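Local structure of putative PLP-dependent aminotransferase (Bacillus cereus ATCC 10987, 3JU7) at residues Ala94-Gly99 and Val327-Tyr332. The protein is a putative pyridoxal phosphate-dependent aminotransferase of the DegT/DnrJ/EryC1/StrS family, so it probably transfers amino groups with that cofactor. Numbering follows the deposited sequence.
Sequences AAIWCG and VLFRNY
Ile96 reaches out from the last turn of helix 90-97 and rests its terminal methyl CD1 against both Phe329 and Tyr332. The touch is van der Waals, methyl against ring carbons and the phenol oxygen, and Ile96 alone makes it for the helix segment. Against Phe329 the methyl comes in at the ring edge, near the ring plane, with Ile96 CD1 3.7 Å from Phe329 CE1. Tyr332 meets the same methyl obliquely with its outer end: Ile96 CD1 lies 3.4 Å from Tyr332 OH and 3.7 Å from Tyr332 CE2. Further down the branch, Ile96 CG1 is 3.6 Å from the hydroxyl oxygen Tyr332 OH. What gives Ile96 its reach is an extended outer branch (chi2 170°), which carries CD1 across a wide backbone gap; the CA atoms of Ile96 and Phe329 are 10.0 Å apart.

Within the loop, one face of the Phe329 ring is covered by Leu328 CB, 4.1 Å above the plane and over the ring centre. A type I turn from Phe329 to Tyr332 brings the two aromatics to the same methyl, its Tyr332 N to Phe329 O bond being weak.

No hydrogen bond joins the two segments; the backbone of Leu328 bonds instead to the second subunit. Gly99 N donates to Ile96 O at 3.0 Å, part of the helix ending.

Pro102 of strand 101-105 touches both Ile96 and Tyr332, while from the second subunit Met229 packs on Ile96 and Cys226 on Phe329. The contact thus lies at the dimer interface, away from the annotated sites. It joins the loop between helices 301-309 and 338-346 to a helix C-terminus closed by a Schellman motif, with Gly99 at positive phi as its C-prime residue.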
loop_
_atom_site.group_PDB
_atom_site.type_symbol
_atom_site.label_atom_id
_atom_site.label_comp_id
_atom_site.label_asym_id
_atom_site.label_seq_id
_atom_site.Cartn_x
_atom_site.Cartn_y
_atom_site.Cartn_z
ATOM N N ALA A 94 -2.537 -4.698 11.428
ATOM C CA ALA A 94 -2.745 -3.265 11.271
ATOM C C ALA A 94 -2.473 -2.550 12.616
ATOM O O ALA A 94 -1.809 -1.507 12.628
ATOM C CB ALA A 94 -4.118 -2.986 10.762
ATOM N N ALA A 95 -2.911 -3.153 13.742
ATOM C CA ALA A 95 -2.774 -2.522 15.059
ATOM C C ALA A 95 -1.300 -2.468 15.497
ATOM O O ALA A 95 -0.815 -1.448 16.025
ATOM C CB ALA A 95 -3.628 -3.247 16.138
ATOM N N ILE A 96 -0.615 -3.582 15.278
ATOM C CA ILE A 96 0.771 -3.742 15.650
ATOM C C ILE A 96 1.638 -2.712 14.889
ATOM O O ILE A 96 2.545 -2.153 15.466
ATOM C CB ILE A 96 1.268 -5.196 15.344
ATOM C CG1 ILE A 96 0.556 -6.201 16.225
ATOM C CG2 ILE A 96 2.743 -5.302 15.546
ATOM C CD1 ILE A 96 0.797 -7.693 15.841
ATOM N N TRP A 97 1.335 -2.456 13.614
ATOM C CA TRP A 97 2.064 -1.446 12.845
ATOM C C TRP A 97 1.808 -0.025 13.393
ATOM O O TRP A 97 2.649 0.861 13.233
ATOM C CB TRP A 97 1.693 -1.493 11.354
ATOM C CG TRP A 97 2.452 -2.463 10.510
ATOM C CD1 TRP A 97 2.037 -3.707 10.125
ATOM C CD2 TRP A 97 3.735 -2.264 9.888
ATOM N NE1 TRP A 97 2.984 -4.298 9.323
ATOM C CE2 TRP A 97 4.034 -3.437 9.158
ATOM C CE3 TRP A 97 4.646 -1.217 9.867
ATOM C CZ2 TRP A 97 5.218 -3.596 8.440
ATOM C CZ3 TRP A 97 5.816 -1.364 9.127
ATOM C CH2 TRP A 97 6.097 -2.551 8.436
ATOM N N CYS A 98 0.645 0.202 14.016
ATOM C CA CYS A 98 0.367 1.487 14.674
ATOM C C CYS A 98 0.941 1.553 16.068
ATOM O O CYS A 98 0.673 2.474 16.828
ATOM C CB CYS A 98 -1.111 1.739 14.714
ATOM S SG CYS A 98 -1.810 2.031 13.059
ATOM N N GLY A 99 1.706 0.544 16.441
ATOM C CA GLY A 99 2.320 0.526 17.744
ATOM C C GLY A 99 1.419 0.058 18.863
ATOM O O GLY A 99 1.716 0.296 20.003
ATOM N N VAL A 327 0.962 -18.224 15.175
ATOM C CA VAL A 327 2.271 -17.993 15.778
ATOM C C VAL A 327 2.476 -16.544 16.181
ATOM O O VAL A 327 2.869 -16.245 17.305
ATOM C CB VAL A 327 3.393 -18.459 14.820
ATOM C CG1 VAL A 327 4.789 -17.921 15.258
ATOM C CG2 VAL A 327 3.368 -19.986 14.715
ATOM N N LEU A 328 2.181 -15.602 15.299
ATOM C CA LEU A 328 2.588 -14.223 15.608
ATOM C C LEU A 328 1.832 -13.610 16.768
ATOM O O LEU A 328 2.321 -12.714 17.408
ATOM C CB LEU A 328 2.463 -13.320 14.393
ATOM C CG LEU A 328 3.332 -12.075 14.450
ATOM C CD1 LEU A 328 4.791 -12.439 14.185
ATOM C CD2 LEU A 328 2.801 -11.027 13.425
ATOM N N PHE A 329 0.629 -14.082 17.051
ATOM C CA PHE A 329 -0.239 -13.407 17.998
ATOM C C PHE A 329 -0.499 -14.162 19.287
ATOM O O PHE A 329 -1.335 -13.756 20.072
ATOM C CB PHE A 329 -1.581 -13.160 17.316
ATOM C CG PHE A 329 -1.472 -12.580 15.941
ATOM C CD1 PHE A 329 -1.034 -11.278 15.775
ATOM C CD2 PHE A 329 -1.815 -13.321 14.827
ATOM C CE1 PHE A 329 -0.965 -10.729 14.548
ATOM C CE2 PHE A 329 -1.757 -12.769 13.558
ATOM C CZ PHE A 329 -1.291 -11.485 13.402
ATOM N N ARG A 330 0.187 -15.269 19.501
ATOM C CA ARG A 330 -0.107 -16.165 20.636
ATOM C C ARG A 330 0.061 -15.538 21.986
ATOM O O ARG A 330 -0.520 -15.985 22.924
ATOM C CB ARG A 330 0.904 -17.304 20.693
ATOM C CG ARG A 330 0.712 -18.386 19.730
ATOM C CD ARG A 330 2.016 -19.163 19.713
ATOM N NE ARG A 330 1.975 -20.406 18.939
ATOM C CZ ARG A 330 3.073 -21.076 18.587
ATOM N NH1 ARG A 330 4.295 -20.632 18.936
ATOM N NH2 ARG A 330 2.961 -22.196 17.889
ATOM N N ASN A 331 0.979 -14.599 22.103
ATOM C CA ASN A 331 1.295 -14.054 23.388
ATOM C C ASN A 331 0.602 -12.739 23.709
ATOM O O ASN A 331 0.864 -12.198 24.736
ATOM C CB ASN A 331 2.811 -13.930 23.513
ATOM C CG ASN A 331 3.497 -15.305 23.534
ATOM O OD1 ASN A 331 2.863 -16.332 23.794
ATOM N ND2 ASN A 331 4.787 -15.323 23.241
ATOM N N TYR A 332 -0.290 -12.245 22.851
ATOM C CA TYR A 332 -1.029 -11.048 23.187
ATOM C C TYR A 332 -2.120 -11.383 24.192
ATOM O O TYR A 332 -2.662 -12.493 24.192
ATOM C CB TYR A 332 -1.637 -10.404 21.953
ATOM C CG TYR A 332 -0.583 -9.764 21.089
ATOM C CD1 TYR A 332 0.139 -8.667 21.552
ATOM C CD2 TYR A 332 -0.299 -10.244 19.817
ATOM C CE1 TYR A 332 1.101 -8.084 20.783
ATOM C CE2 TYR A 332 0.679 -9.649 19.038
ATOM C CZ TYR A 332 1.371 -8.573 19.531
ATOM O OH TYR A 332 2.365 -7.961 18.798
#